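Local coordinates for Thiol:disulfide interchange protein DsbA (Neisseria meningitidis serogroup B, PDB 2ZNM) that probably acts as a thiol:disulfide oxidoreductase of the thioredoxin family, exchanging disulfide bonds with proteins of the periplasm, at residues 5-10 / 163-168; 154-159 / 177-182; 27-32 / 58-63; 72-77 / 125-130; 17-22 / 54-59. All blocks are in the same frame, centred on the assembly; numbering follows the deposited sequence.

Contact 1: 5-10 / 163-168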
# COMPACT_ATOMS: atom_id res chain seq x y z
N GLU A 5 -14.72 17.29 -9.48
CA GLU A 5 -15.21 15.94 -9.73
C GLU A 5 -15.01 15.58 -11.20
O GLU A 5 -15.35 16.37 -12.09
CB GLU A 5 -16.70 15.83 -9.40
CG GLU A 5 -17.01 15.38 -7.98
CD GLU A 5 -18.48 15.59 -7.61
OE1 GLU A 5 -19.10 16.56 -8.10
OE2 GLU A 5 -19.01 14.79 -6.81
N GLY A 6 -14.46 14.39 -11.44
CA GLY A 6 -14.21 13.93 -12.80
C GLY A 6 -12.88 14.39 -13.37
O GLY A 6 -12.40 13.83 -14.36
N GLU A 7 -12.29 15.41 -12.75
CA GLU A 7 -10.99 15.94 -13.17
C GLU A 7 -9.87 15.58 -12.19
O GLU A 7 -8.85 15.01 -12.60
CB GLU A 7 -11.08 17.46 -13.39
CG GLU A 7 -9.86 18.08 -14.09
CD GLU A 7 -9.95 19.61 -14.22
OE1 GLU A 7 -11.06 20.15 -14.36
OE2 GLU A 7 -8.88 20.26 -14.20
N ASP A 8 -10.07 15.91 -10.91
CA ASP A 8 -9.05 15.75 -9.87
C ASP A 8 -9.30 14.53 -8.99
O ASP A 8 -8.36 13.97 -8.43
CB ASP A 8 -9.02 16.98 -8.96
CG ASP A 8 -8.51 18.22 -9.67
OD1 ASP A 8 -7.34 18.22 -10.09
OD2 ASP A 8 -9.30 19.18 -9.80
N TYR A 9 -10.57 14.16 -8.84
CA TYR A 9 -10.98 13.10 -7.92
C TYR A 9 -12.30 12.44 -8.32
O TYR A 9 -13.09 13.00 -9.09
CB TYR A 9 -11.07 13.64 -6.49
CG TYR A 9 -12.27 14.54 -6.20
CD1 TYR A 9 -13.40 14.05 -5.55
CD2 TYR A 9 -12.26 15.89 -6.57
CE1 TYR A 9 -14.50 14.86 -5.29
CE2 TYR A 9 -13.36 16.72 -6.30
CZ TYR A 9 -14.47 16.20 -5.66
OH TYR A 9 -15.56 17.00 -5.39
N LEU A 10 -12.52 11.24 -7.79
CA LEU A 10 -13.74 10.48 -8.02
C LEU A 10 -14.36 10.04 -6.69
O LEU A 10 -13.64 9.78 -5.72
CB LEU A 10 -13.47 9.26 -8.91
CG LEU A 10 -13.13 9.50 -10.39
CD1 LEU A 10 -12.70 8.20 -11.04
CD2 LEU A 10 -14.31 10.11 -11.14
N ILE A 163 -7.45 11.30 -8.97
CA ILE A 163 -7.11 11.22 -10.38
C ILE A 163 -5.77 11.91 -10.58
O ILE A 163 -5.65 13.10 -10.30
CB ILE A 163 -8.18 11.89 -11.29
CG1 ILE A 163 -9.55 11.21 -11.10
CG2 ILE A 163 -7.74 11.85 -12.76
CD1 ILE A 163 -10.68 11.85 -11.91
N PHE A 164 -4.77 11.18 -11.05
CA PHE A 164 -3.44 11.75 -11.26
C PHE A 164 -3.35 12.42 -12.63
O PHE A 164 -2.69 11.92 -13.55
CB PHE A 164 -2.35 10.69 -11.07
CG PHE A 164 -2.22 10.18 -9.66
CD1 PHE A 164 -1.48 10.88 -8.71
CD2 PHE A 164 -2.83 8.98 -9.28
CE1 PHE A 164 -1.36 10.40 -7.40
CE2 PHE A 164 -2.70 8.49 -7.98
CZ PHE A 164 -1.97 9.20 -7.04
N ASN A 165 -4.04 13.55 -12.76
CA ASN A 165 -4.12 14.28 -14.03
C ASN A 165 -2.99 15.29 -14.25
O ASN A 165 -2.77 15.75 -15.37
CB ASN A 165 -5.50 14.95 -14.19
CG ASN A 165 -5.85 15.92 -13.06
OD1 ASN A 165 -5.57 15.66 -11.88
ND2 ASN A 165 -6.48 17.03 -13.41
N ASN A 166 -2.26 15.61 -13.18
CA ASN A 166 -1.24 16.66 -13.27
C ASN A 166 0.15 16.24 -12.78
O ASN A 166 0.96 17.08 -12.39
CB ASN A 166 -1.73 17.92 -12.55
CG ASN A 166 -1.24 19.19 -13.22
OD1 ASN A 166 -2.04 19.97 -13.75
ND2 ASN A 166 0.07 19.41 -13.21
N GLY A 167 0.41 14.93 -12.80
CA GLY A 167 1.71 14.39 -12.41
C GLY A 167 1.87 14.15 -10.92
O GLY A 167 0.88 14.06 -10.18
N PHE A 168 3.12 14.04 -10.48
CA PHE A 168 3.48 13.74 -9.09
C PHE A 168 2.98 14.81 -8.13
O PHE A 168 2.10 14.56 -7.32
CB PHE A 168 5.01 13.56 -8.97
CG PHE A 168 5.48 13.12 -7.60
CD1 PHE A 168 5.56 11.77 -7.28
CD2 PHE A 168 5.85 14.07 -6.64
CE1 PHE A 168 6.00 11.36 -6.02
CE2 PHE A 168 6.29 13.67 -5.38
CZ PHE A 168 6.36 12.32 -5.07
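The side-chain amide of Asn165 lies by Glu7 O, its CG 3.2 Å from that oxygen, and against the CG methylene of Glu7, with the Asp8 carboxylate beside it. Its plane is turned 82° and 70° against the carboxylates of Glu7 and Asp8. Another flat group, the Tyr9 ring, receives Glu5 CA 4.0 Å above one face, toward the rim, and outside this pair meets the ring of Tyr160 at a steep angle. The setting is the edge of the thioredoxin-fold sheet, where strand 9-11 runs antiparallel to strand 160-162. Just past that strand pairing, Ile163 N gives a backbone hydrogen bond to Asp8 O at 2.9 Å.

Ile163 suits the spot because its branches can fill a groove made largely of backbone. CG2 rests 3.4 Å from Glu7 O, while the other branch ends with CD1 at 3.6 Å from Gly6 O and 3.7 Å from Leu10 CG. Placing CG1 anti to the carbonyl carbon (chi1 -60°) sends that longer arm between Gly6 and Leu10. Glycine fits position 6 because its backbone angles would drive a side chain against the preceding carbonyl. The solvent side is polar: the carboxylate of Asp8 has its main partner in Thr4 N. Within 5-10, Gly6 N bonds to Tyr9 O at 3.1 Å, drawing the chain into a loop.

Contact 2: 154-159 / 177-182; sequences VIVGGK and ELVAKV
Val156 is the centre of this contact, both its methyls resting on helix segment 177-182. CG1 meets Val179 CG2 at 3.7 Å, the two side chains crossing at about a right angle, and also touches Leu178 CB. CG2 lies against the body of Leu178, 4.0 Å from its CB and equally far from its CD2. With CG1 anti to the backbone N (chi1 -176°), both methyls face the helix, so a single compact branched residue serves two helix neighbours. One turn further along the helix, Val182 extends the patch: its CG2 approaches Val156 O at 4.1 Å and Gly157 CA at 4.2 Å.

The next layer explains why the strand ends here. Gly157 and Gly158 both have positive phi and form the corners of a type I' beta turn, closed by Lys159 N bonding to Val156 O at 3.1 Å; it leads from strand 153-156 into strand 160-162. Glycine relieves the strain of such corners, and at Gly157 the bare CA also leaves room for the Val182 methyl. The axes of strand 154-156 and helix 177-182 approach to 9.3 Å, at 28°. Farther out, Val179 and Val182 also reach Ile24 on strand 24-30, while Leu178 spreads to Tyr9 and Tyr160.

All five touching residues are buried and aliphatic or glycine, so helix and sheet adhere through dispersion and exclusion of water, while the backbone polar groups bond within the helix, within the turn and to neighbouring strands and loops.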
# COMPACT_ATOMS: atom_id res chain seq x y z
N VAL A 154 -4.76 6.08 -4.92
CA VAL A 154 -4.89 6.71 -3.61
C VAL A 154 -6.36 7.02 -3.29
O VAL A 154 -7.06 7.67 -4.07
CB VAL A 154 -4.01 7.99 -3.48
CG1 VAL A 154 -4.24 8.69 -2.15
CG2 VAL A 154 -2.53 7.65 -3.65
N ILE A 155 -6.81 6.53 -2.14
CA ILE A 155 -8.13 6.83 -1.61
C ILE A 155 -8.04 7.59 -0.27
O ILE A 155 -7.30 7.18 0.64
CB ILE A 155 -8.98 5.56 -1.51
CG1 ILE A 155 -8.99 4.88 -2.89
CG2 ILE A 155 -10.39 5.90 -1.05
CD1 ILE A 155 -9.38 3.43 -2.91
N VAL A 156 -8.78 8.69 -0.17
CA VAL A 156 -8.72 9.59 0.98
C VAL A 156 -10.02 9.54 1.80
O VAL A 156 -11.12 9.67 1.26
CB VAL A 156 -8.46 11.06 0.55
CG1 VAL A 156 -8.31 11.98 1.79
CG2 VAL A 156 -7.24 11.16 -0.36
N GLY A 157 -9.87 9.36 3.11
CA GLY A 157 -11.01 9.26 4.02
C GLY A 157 -12.00 8.19 3.64
O GLY A 157 -13.18 8.27 3.99
N GLY A 158 -11.53 7.19 2.89
CA GLY A 158 -12.35 6.06 2.42
C GLY A 158 -13.31 6.36 1.28
O GLY A 158 -14.00 5.45 0.80
N LYS A 159 -13.35 7.61 0.83
CA LYS A 159 -14.43 8.08 -0.03
C LYS A 159 -13.99 8.57 -1.40
O LYS A 159 -14.72 8.42 -2.38
CB LYS A 159 -15.19 9.24 0.64
CG LYS A 159 -16.27 8.82 1.62
CD LYS A 159 -17.06 10.05 2.08
CE LYS A 159 -18.45 9.65 2.55
NZ LYS A 159 -19.29 10.83 2.92
N GLU A 177 -5.73 18.69 -0.43
CA GLU A 177 -7.04 19.34 -0.56
C GLU A 177 -8.19 18.40 -0.20
O GLU A 177 -9.19 18.83 0.37
CB GLU A 177 -7.23 19.89 -1.97
CG GLU A 177 -6.56 21.24 -2.24
CD GLU A 177 -6.98 21.88 -3.57
OE1 GLU A 177 -7.05 21.16 -4.60
OE2 GLU A 177 -7.24 23.10 -3.59
N LEU A 178 -8.04 17.12 -0.54
CA LEU A 178 -9.03 16.09 -0.22
C LEU A 178 -9.11 15.78 1.26
O LEU A 178 -10.19 15.49 1.78
CB LEU A 178 -8.73 14.80 -1.01
CG LEU A 178 -9.62 14.33 -2.17
CD1 LEU A 178 -10.44 15.43 -2.84
CD2 LEU A 178 -8.80 13.56 -3.21
N VAL A 179 -7.97 15.82 1.94
CA VAL A 179 -7.93 15.66 3.40
C VAL A 179 -8.64 16.84 4.07
O VAL A 179 -9.36 16.66 5.06
CB VAL A 179 -6.47 15.52 3.91
CG1 VAL A 179 -6.41 15.60 5.43
CG2 VAL A 179 -5.86 14.20 3.43
N ALA A 180 -8.46 18.04 3.51
CA ALA A 180 -9.15 19.25 4.01
C ALA A 180 -10.65 19.22 3.70
O ALA A 180 -11.46 19.77 4.45
CB ALA A 180 -8.52 20.50 3.45
N LYS A 181 -11.01 18.57 2.59
CA LYS A 181 -12.40 18.35 2.20
C LYS A 181 -13.10 17.40 3.18
O LYS A 181 -14.20 17.69 3.66
CB LYS A 181 -12.49 17.80 0.77
CG LYS A 181 -13.91 17.65 0.21
CD LYS A 181 -13.88 17.18 -1.23
CE LYS A 181 -15.28 16.83 -1.75
NZ LYS A 181 -16.13 18.03 -1.99
N VAL A 182 -12.45 16.28 3.47
CA VAL A 182 -12.97 15.27 4.40
C VAL A 182 -13.13 15.83 5.81
O VAL A 182 -14.17 15.65 6.44
CB VAL A 182 -12.08 13.96 4.37
CG1 VAL A 182 -12.33 13.07 5.57
CG2 VAL A 182 -12.29 13.18 3.08

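Contact 3: 27-32 / 58-63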
# COMPACT_ATOMS: atom_id res chain seq x y z
N LEU A 27 -5.10 6.14 1.95
CA LEU A 27 -4.82 4.76 1.62
C LEU A 27 -4.21 4.67 0.23
O LEU A 27 -4.77 5.21 -0.74
CB LEU A 27 -6.09 3.92 1.74
CG LEU A 27 -6.30 2.58 1.03
CD1 LEU A 27 -5.38 1.51 1.57
CD2 LEU A 27 -7.77 2.17 1.18
N GLU A 28 -3.06 4.00 0.16
CA GLU A 28 -2.41 3.69 -1.13
C GLU A 28 -2.46 2.20 -1.46
O GLU A 28 -1.94 1.38 -0.70
CB GLU A 28 -0.96 4.17 -1.13
CG GLU A 28 -0.36 4.30 -2.51
CD GLU A 28 1.16 4.14 -2.54
OE1 GLU A 28 1.69 3.22 -1.87
OE2 GLU A 28 1.82 4.91 -3.26
N PHE A 29 -3.07 1.85 -2.59
CA PHE A 29 -2.88 0.50 -3.18
C PHE A 29 -1.64 0.50 -4.07
O PHE A 29 -1.49 1.37 -4.93
CB PHE A 29 -4.10 0.05 -3.99
CG PHE A 29 -5.33 -0.17 -3.15
CD1 PHE A 29 -6.22 0.87 -2.93
CD2 PHE A 29 -5.60 -1.41 -2.58
CE1 PHE A 29 -7.35 0.67 -2.15
CE2 PHE A 29 -6.71 -1.61 -1.80
CZ PHE A 29 -7.60 -0.58 -1.59
N PHE A 30 -0.78 -0.50 -3.86
CA PHE A 30 0.52 -0.56 -4.53
C PHE A 30 0.86 -2.01 -4.94
O PHE A 30 0.15 -2.96 -4.59
CB PHE A 30 1.61 -0.05 -3.58
CG PHE A 30 2.07 -1.06 -2.56
CD1 PHE A 30 1.31 -1.34 -1.45
CD2 PHE A 30 3.26 -1.77 -2.74
CE1 PHE A 30 1.71 -2.28 -0.53
CE2 PHE A 30 3.67 -2.71 -1.83
CZ PHE A 30 2.88 -2.97 -0.71
N GLY A 31 1.96 -2.15 -5.68
CA GLY A 31 2.52 -3.44 -6.00
C GLY A 31 4.02 -3.38 -5.85
O GLY A 31 4.62 -2.33 -6.06
N TYR A 32 4.64 -4.51 -5.49
CA TYR A 32 6.10 -4.61 -5.48
C TYR A 32 6.73 -4.63 -6.88
O TYR A 32 7.97 -4.63 -7.02
CB TYR A 32 6.54 -5.84 -4.69
CG TYR A 32 6.41 -5.71 -3.20
CD1 TYR A 32 7.20 -4.79 -2.49
CD2 TYR A 32 5.53 -6.51 -2.48
CE1 TYR A 32 7.09 -4.66 -1.11
CE2 TYR A 32 5.41 -6.39 -1.09
CZ TYR A 32 6.20 -5.47 -0.42
OH TYR A 32 6.09 -5.35 0.94
N ARG A 58 -1.99 4.53 4.97
CA ARG A 58 -2.25 3.09 4.95
C ARG A 58 -1.87 2.55 3.56
O ARG A 58 -2.12 3.20 2.55
CB ARG A 58 -3.75 2.82 5.24
CG ARG A 58 -4.22 1.35 5.10
CD ARG A 58 -5.73 1.27 5.21
NE ARG A 58 -6.29 -0.07 5.04
CZ ARG A 58 -7.60 -0.34 5.05
NH1 ARG A 58 -8.49 0.63 5.19
NH2 ARG A 58 -8.03 -1.59 4.90
N THR A 59 -1.26 1.37 3.52
CA THR A 59 -0.95 0.73 2.25
C THR A 59 -1.53 -0.68 2.15
O THR A 59 -1.59 -1.40 3.15
CB THR A 59 0.58 0.67 1.97
OG1 THR A 59 1.22 -0.17 2.95
CG2 THR A 59 1.19 2.07 2.02
N GLU A 60 -1.96 -1.06 0.95
CA GLU A 60 -2.42 -2.42 0.66
C GLU A 60 -1.81 -2.90 -0.65
O GLU A 60 -1.80 -2.18 -1.66
CB GLU A 60 -3.94 -2.48 0.58
CG GLU A 60 -4.67 -1.91 1.80
CD GLU A 60 -4.64 -2.80 3.03
OE1 GLU A 60 -4.92 -2.31 4.14
OE2 GLU A 60 -4.36 -4.00 2.92
N HIS A 61 -1.26 -4.11 -0.64
CA HIS A 61 -0.83 -4.73 -1.90
C HIS A 61 -2.03 -5.21 -2.72
O HIS A 61 -2.90 -5.94 -2.25
CB HIS A 61 0.18 -5.85 -1.69
CG HIS A 61 0.98 -6.17 -2.92
ND1 HIS A 61 2.34 -5.97 -3.00
CD2 HIS A 61 0.60 -6.63 -4.13
CE1 HIS A 61 2.77 -6.32 -4.20
NE2 HIS A 61 1.73 -6.71 -4.91
N VAL A 62 -2.06 -4.77 -3.96
CA VAL A 62 -3.09 -5.06 -4.94
C VAL A 62 -2.99 -6.56 -5.32
O VAL A 62 -1.91 -7.10 -5.39
CB VAL A 62 -2.82 -4.08 -6.13
CG1 VAL A 62 -2.03 -4.72 -7.26
CG2 VAL A 62 -4.04 -3.38 -6.57
N VAL A 63 -4.11 -7.24 -5.49
CA VAL A 63 -4.10 -8.65 -5.93
C VAL A 63 -4.90 -8.80 -7.23
O VAL A 63 -6.13 -8.86 -7.18
CB VAL A 63 -4.68 -9.63 -4.87
CG1 VAL A 63 -4.59 -11.08 -5.36
CG2 VAL A 63 -3.99 -9.46 -3.52
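Four backbone hydrogen bonds join strands 24-30 and 55-61 in parallel register: Arg58 O takes Glu28 N at 2.7 Å, Glu28 O takes Glu60 N, Glu60 O takes Phe30 N, and Phe30 O takes Val62 N. Arg58 NE bonds to Glu60 OE1 at 2.8 Å, in the guanidinium plane and on the anti lone pair; the bend of Glu60 at chi2 (-75°) swings its carboxylate there. With Arg58 NH1 also paired to Glu25, this salt bridge helps two charged residues share a buried face.

Leu27 lies alongside Arg58, its CD1 touching Arg58 CD at 3.7 Å and Glu60 CG at 3.5 Å. Glu60 CB lies 3.7 Å from Phe29 CD2. On the face of Glu28, Thr59, Phe30 and His61, the far end is an aromatic cluster, completed by Tyr32 just past the strand: the His61 ring turns its edge to the face of Phe30, centroids 4.9 Å apart, while Phe30 CE2 stands over the centre of the Tyr32 ring. Gly31, lacking a side chain, brings its CA over the His61 face.

Helix 42-50 links the strands in the beta-alpha-beta unit of the thioredoxin fold, whose first strand leads toward Cys34 and Cys37, the predicted redox pair.

Contact 4: 72-77 / 125-130; sequences ARMAAA and RAYDSP
Within the helical region inserted in the thioredoxin fold of DsbA proteins, Arg73 of helix 69-81 lays its side chain across Tyr127, at the end of helix 120-127. CG is anti to the backbone N (chi1 -169°) and the chain stays extended to NE; the CG-CD part crosses the ring face and the guanidinium lies nearly parallel, beside CE2, planes 12° apart. Tyr127 CE2 sits 3.6 Å above the guanidinium plane, and Arg73 CD makes a CH-pi contact 4.1 Å from the ring centroid.

The same arginine grips the backbone side-on: NE reaches Tyr127 O at 3.0 Å and NH2 reaches it at 3.1 Å, both from one face of the carbonyl plane. Two N-H groups thus serve one oxygen at the last helical turn, where a positive charge would probably favour the negative end of the helix dipole. Asp128 OD1 adds charge attraction 3.6 Å from Arg73 NH2, though it lies well out of the guanidinium plane; its stronger partner is Arg105.

Small residues allow the close approach. Ala77 CB touches Tyr127 CD1 at 3.7 Å, and Ala126 CB rests 3.5 Å from Ala77 O. Met74, present as selenomethionine, bends so that its CE meets Tyr127 CE1 at 4.0 Å and its selenium lies at the ring edge, a Met-aromatic contact.

Helix 105-113 borders this cluster, with Ala108 touching both Met74 and Tyr127, while helix 130-145, for which Ser129 occupies the N-cap position, packs on Arg73 and Ala76 through Ala135, Ala136 and Met139.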
# COMPACT_ATOMS: atom_id res chain seq x y z
N ALA A 72 0.95 -10.20 -1.84
CA ALA A 72 0.15 -9.58 -0.79
C ALA A 72 0.49 -10.09 0.61
O ALA A 72 0.49 -9.32 1.57
CB ALA A 72 -1.35 -9.76 -1.08
N ARG A 73 0.76 -11.39 0.72
CA ARG A 73 1.19 -12.01 1.98
C ARG A 73 2.56 -11.50 2.46
O ARG A 73 2.78 -11.33 3.66
CB ARG A 73 1.24 -13.52 1.84
CG ARG A 73 1.43 -14.25 3.15
CD ARG A 73 1.35 -15.74 2.95
NE ARG A 73 1.44 -16.42 4.24
CZ ARG A 73 1.32 -17.73 4.41
NH1 ARG A 73 1.08 -18.53 3.38
NH2 ARG A 73 1.43 -18.24 5.62
N MSE A 74 3.48 -11.26 1.51
CA MSE A 74 4.75 -10.60 1.81
C MSE A 74 4.54 -9.19 2.38
O MSE A 74 5.10 -8.83 3.42
CB MSE A 74 5.66 -10.57 0.58
CG MSE A 74 7.06 -10.00 0.85
SE MSE A 74 8.03 -10.90 2.31
CE MSE A 74 8.79 -12.42 1.34
N ALA A 75 3.71 -8.39 1.70
CA ALA A 75 3.39 -7.04 2.17
C ALA A 75 2.80 -7.07 3.56
O ALA A 75 3.13 -6.23 4.38
CB ALA A 75 2.43 -6.33 1.21
N ALA A 76 1.93 -8.03 3.83
CA ALA A 76 1.34 -8.14 5.15
C ALA A 76 2.39 -8.52 6.18
O ALA A 76 2.41 -7.98 7.26
CB ALA A 76 0.18 -9.14 5.17
N ALA A 77 3.28 -9.46 5.83
CA ALA A 77 4.36 -9.88 6.72
C ALA A 77 5.26 -8.71 7.14
O ALA A 77 5.52 -8.52 8.33
CB ALA A 77 5.18 -10.97 6.08
N ARG A 125 8.21 -15.18 10.82
CA ARG A 125 7.30 -15.38 11.95
C ARG A 125 5.99 -14.64 11.70
O ARG A 125 4.92 -15.17 11.93
CB ARG A 125 7.97 -14.86 13.23
CG ARG A 125 8.01 -15.85 14.37
CD ARG A 125 9.36 -15.80 15.09
NE ARG A 125 9.72 -14.45 15.53
CZ ARG A 125 10.97 -14.00 15.66
NH1 ARG A 125 12.01 -14.79 15.40
NH2 ARG A 125 11.18 -12.75 16.06
N ALA A 126 6.08 -13.41 11.20
CA ALA A 126 4.89 -12.63 10.83
C ALA A 126 4.21 -13.21 9.59
O ALA A 126 2.99 -13.12 9.44
CB ALA A 126 5.26 -11.17 10.59
N TYR A 127 5.01 -13.80 8.72
CA TYR A 127 4.56 -14.34 7.44
C TYR A 127 3.66 -15.57 7.61
O TYR A 127 2.71 -15.75 6.84
CB TYR A 127 5.80 -14.69 6.62
CG TYR A 127 5.57 -15.02 5.17
CD1 TYR A 127 5.80 -14.07 4.18
CD2 TYR A 127 5.15 -16.30 4.79
CE1 TYR A 127 5.62 -14.38 2.84
CE2 TYR A 127 4.95 -16.61 3.46
CZ TYR A 127 5.19 -15.65 2.48
OH TYR A 127 5.00 -15.97 1.16
N ASP A 128 3.96 -16.39 8.61
CA ASP A 128 3.27 -17.65 8.84
C ASP A 128 2.25 -17.53 9.97
O ASP A 128 1.76 -18.53 10.50
CB ASP A 128 4.27 -18.76 9.17
CG ASP A 128 5.13 -19.16 7.98
OD1 ASP A 128 4.75 -18.89 6.82
OD2 ASP A 128 6.20 -19.77 8.21
N SER A 129 1.95 -16.29 10.35
CA SER A 129 0.95 -16.06 11.38
C SER A 129 -0.41 -15.82 10.71
O SER A 129 -0.46 -15.36 9.56
CB SER A 129 1.34 -14.88 12.27
OG SER A 129 0.85 -13.67 11.73
N PRO A 130 -1.52 -16.14 11.42
CA PRO A 130 -2.85 -16.03 10.82
C PRO A 130 -3.22 -14.61 10.41
O PRO A 130 -3.94 -14.42 9.43
CB PRO A 130 -3.80 -16.53 11.94
CG PRO A 130 -3.01 -16.45 13.19
CD PRO A 130 -1.57 -16.65 12.80

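Contact 5: 17-22 / 54-59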
# COMPACT_ATOMS: atom_id res chain seq x y z
N PRO A 17 -13.92 1.09 4.60
CA PRO A 17 -13.81 1.30 6.05
C PRO A 17 -12.37 1.62 6.47
O PRO A 17 -11.45 0.86 6.14
CB PRO A 17 -14.26 -0.04 6.64
CG PRO A 17 -15.08 -0.67 5.57
CD PRO A 17 -14.45 -0.24 4.28
N GLN A 18 -12.20 2.73 7.17
CA GLN A 18 -10.88 3.16 7.64
C GLN A 18 -10.32 2.20 8.69
O GLN A 18 -11.06 1.55 9.42
CB GLN A 18 -10.91 4.60 8.18
CG GLN A 18 -11.12 5.67 7.11
CD GLN A 18 -10.82 7.08 7.59
OE1 GLN A 18 -10.65 7.99 6.78
NE2 GLN A 18 -10.75 7.27 8.90
N GLU A 19 -8.99 2.13 8.74
CA GLU A 19 -8.25 1.40 9.76
C GLU A 19 -8.55 2.01 11.15
O GLU A 19 -8.79 1.28 12.12
CB GLU A 19 -6.77 1.55 9.48
CG GLU A 19 -5.97 0.27 9.38
CD GLU A 19 -4.61 0.52 8.73
OE1 GLU A 19 -4.03 1.62 8.91
OE2 GLU A 19 -4.12 -0.39 8.02
N GLN A 20 -8.52 3.34 11.21
CA GLN A 20 -8.75 4.10 12.44
C GLN A 20 -9.82 5.15 12.20
O GLN A 20 -9.76 5.88 11.21
CB GLN A 20 -7.48 4.84 12.85
CG GLN A 20 -6.20 4.03 12.94
CD GLN A 20 -5.03 4.87 13.43
OE1 GLN A 20 -4.07 5.14 12.70
NE2 GLN A 20 -5.12 5.31 14.69
N SER A 21 -10.79 5.25 13.11
CA SER A 21 -11.78 6.33 13.07
C SER A 21 -11.24 7.60 13.73
O SER A 21 -10.26 7.56 14.48
CB SER A 21 -13.09 5.91 13.73
OG SER A 21 -13.82 5.07 12.85
N GLY A 22 -11.88 8.73 13.43
CA GLY A 22 -11.46 10.02 14.00
C GLY A 22 -10.39 10.73 13.19
O GLY A 22 -10.49 11.94 12.98
N ASP A 54 -3.57 15.35 11.50
CA ASP A 54 -4.73 14.47 11.72
C ASP A 54 -4.97 13.47 10.57
O ASP A 54 -6.02 12.80 10.50
CB ASP A 54 -5.99 15.30 12.01
CG ASP A 54 -6.23 16.39 10.97
OD1 ASP A 54 -5.36 16.61 10.10
OD2 ASP A 54 -7.30 17.04 11.02
N ALA A 55 -3.98 13.35 9.69
CA ALA A 55 -4.03 12.43 8.55
C ALA A 55 -3.02 11.32 8.76
O ALA A 55 -1.97 11.55 9.35
CB ALA A 55 -3.75 13.18 7.26
N TYR A 56 -3.34 10.11 8.30
CA TYR A 56 -2.41 8.96 8.37
C TYR A 56 -2.36 8.14 7.07
O TYR A 56 -3.28 8.19 6.24
CB TYR A 56 -2.72 8.04 9.57
CG TYR A 56 -3.97 7.20 9.42
CD1 TYR A 56 -3.89 5.89 8.94
CD2 TYR A 56 -5.22 7.71 9.75
CE1 TYR A 56 -5.04 5.10 8.79
CE2 TYR A 56 -6.38 6.94 9.61
CZ TYR A 56 -6.28 5.64 9.13
OH TYR A 56 -7.43 4.89 8.99
N LEU A 57 -1.27 7.39 6.93
CA LEU A 57 -0.97 6.61 5.73
C LEU A 57 -1.29 5.12 5.93
O LEU A 57 -0.89 4.54 6.95
CB LEU A 57 0.51 6.77 5.36
CG LEU A 57 1.04 7.50 4.11
CD1 LEU A 57 -0.02 8.26 3.29
CD2 LEU A 57 2.21 8.40 4.48
N ARG A 58 -1.99 4.53 4.97
CA ARG A 58 -2.25 3.09 4.95
C ARG A 58 -1.87 2.55 3.56
O ARG A 58 -2.12 3.20 2.55
CB ARG A 58 -3.75 2.82 5.24
CG ARG A 58 -4.22 1.35 5.10
CD ARG A 58 -5.73 1.27 5.21
NE ARG A 58 -6.29 -0.07 5.04
CZ ARG A 58 -7.60 -0.34 5.05
NH1 ARG A 58 -8.49 0.63 5.19
NH2 ARG A 58 -8.03 -1.59 4.90
N THR A 59 -1.26 1.37 3.52
CA THR A 59 -0.95 0.73 2.25
C THR A 59 -1.53 -0.68 2.15
O THR A 59 -1.59 -1.40 3.15
CB THR A 59 0.58 0.67 1.97
OG1 THR A 59 1.22 -0.17 2.95
CG2 THR A 59 1.19 2.07 2.02
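Tyr56 and Gln20 make the firm part of this contact: Gln20 N donates to Tyr56 OH at 2.9 Å with an angle of 162°, pinning the loop 17-22 to the tip of a strand side chain. Chi1 of 73° puts the ring between the backbone N and the carbonyl carbon of Tyr56, directing its hydroxyl at the loop backbone. Around that oxygen the packing is close, with Glu19 CB at 3.4 Å and Gln18 CB at 3.6 Å from Tyr56 OH. A tyrosine suits the place, since its long ring spans the gap between strand and loop and ends in a group that can accept a backbone N-H. Arg58, extended from CG to NE, supplies a second tie: NH1 bonds to Pro17 O at 3.1 Å, near the edge of the guanidinium.

Toward solvent the fit is looser. Glu19 reaches across the aliphatic part of Arg58, its OE2 lying 3.4 Å from Arg58 CG but 3.7 Å from NE, a long salt bridge of charge alone because the oxygen is well out of the guanidinium plane. Arg58 NE is bound by Glu60, which makes the Glu19 pairing secondary. The Glu19 carboxylate is only 22° from parallel with the Tyr56 ring. The end of the Gln20 side chain lies over one face of that ring.

Glu25, on strand 24-30, gathers the pieces by binding Arg58 NH1, Glu19 N and, weakly, Tyr56 OH; Gln18 bonds to Lys23 O and Glu25 N, and Leu142 and Lys138 of helix 130-145 flank Arg58 at the sheet edge.

Contacts 1, 2, 3 and 5 all reach the same five-stranded sheet, whereas contact 4 lies wholly among helices. Contacts 1 and 2 share helix 167-185, have centres about 13 Å apart and alternate along the chain; contact 1 joins the chain's beginning to its late part and encloses contacts 3, 4 and 5. Contacts 3 and 5 overlap at Arg58 and Thr59 on strand 55-61, one facing strand 24-30 and the other the loop before it. Contact 4 touches contact 3 through Tyr32, His61 and Val63, but its centre is about 33 Å from that of contact 1. Helical insertion and thioredoxin core therefore meet beside the aromatic cluster near the predicted redox cysteines.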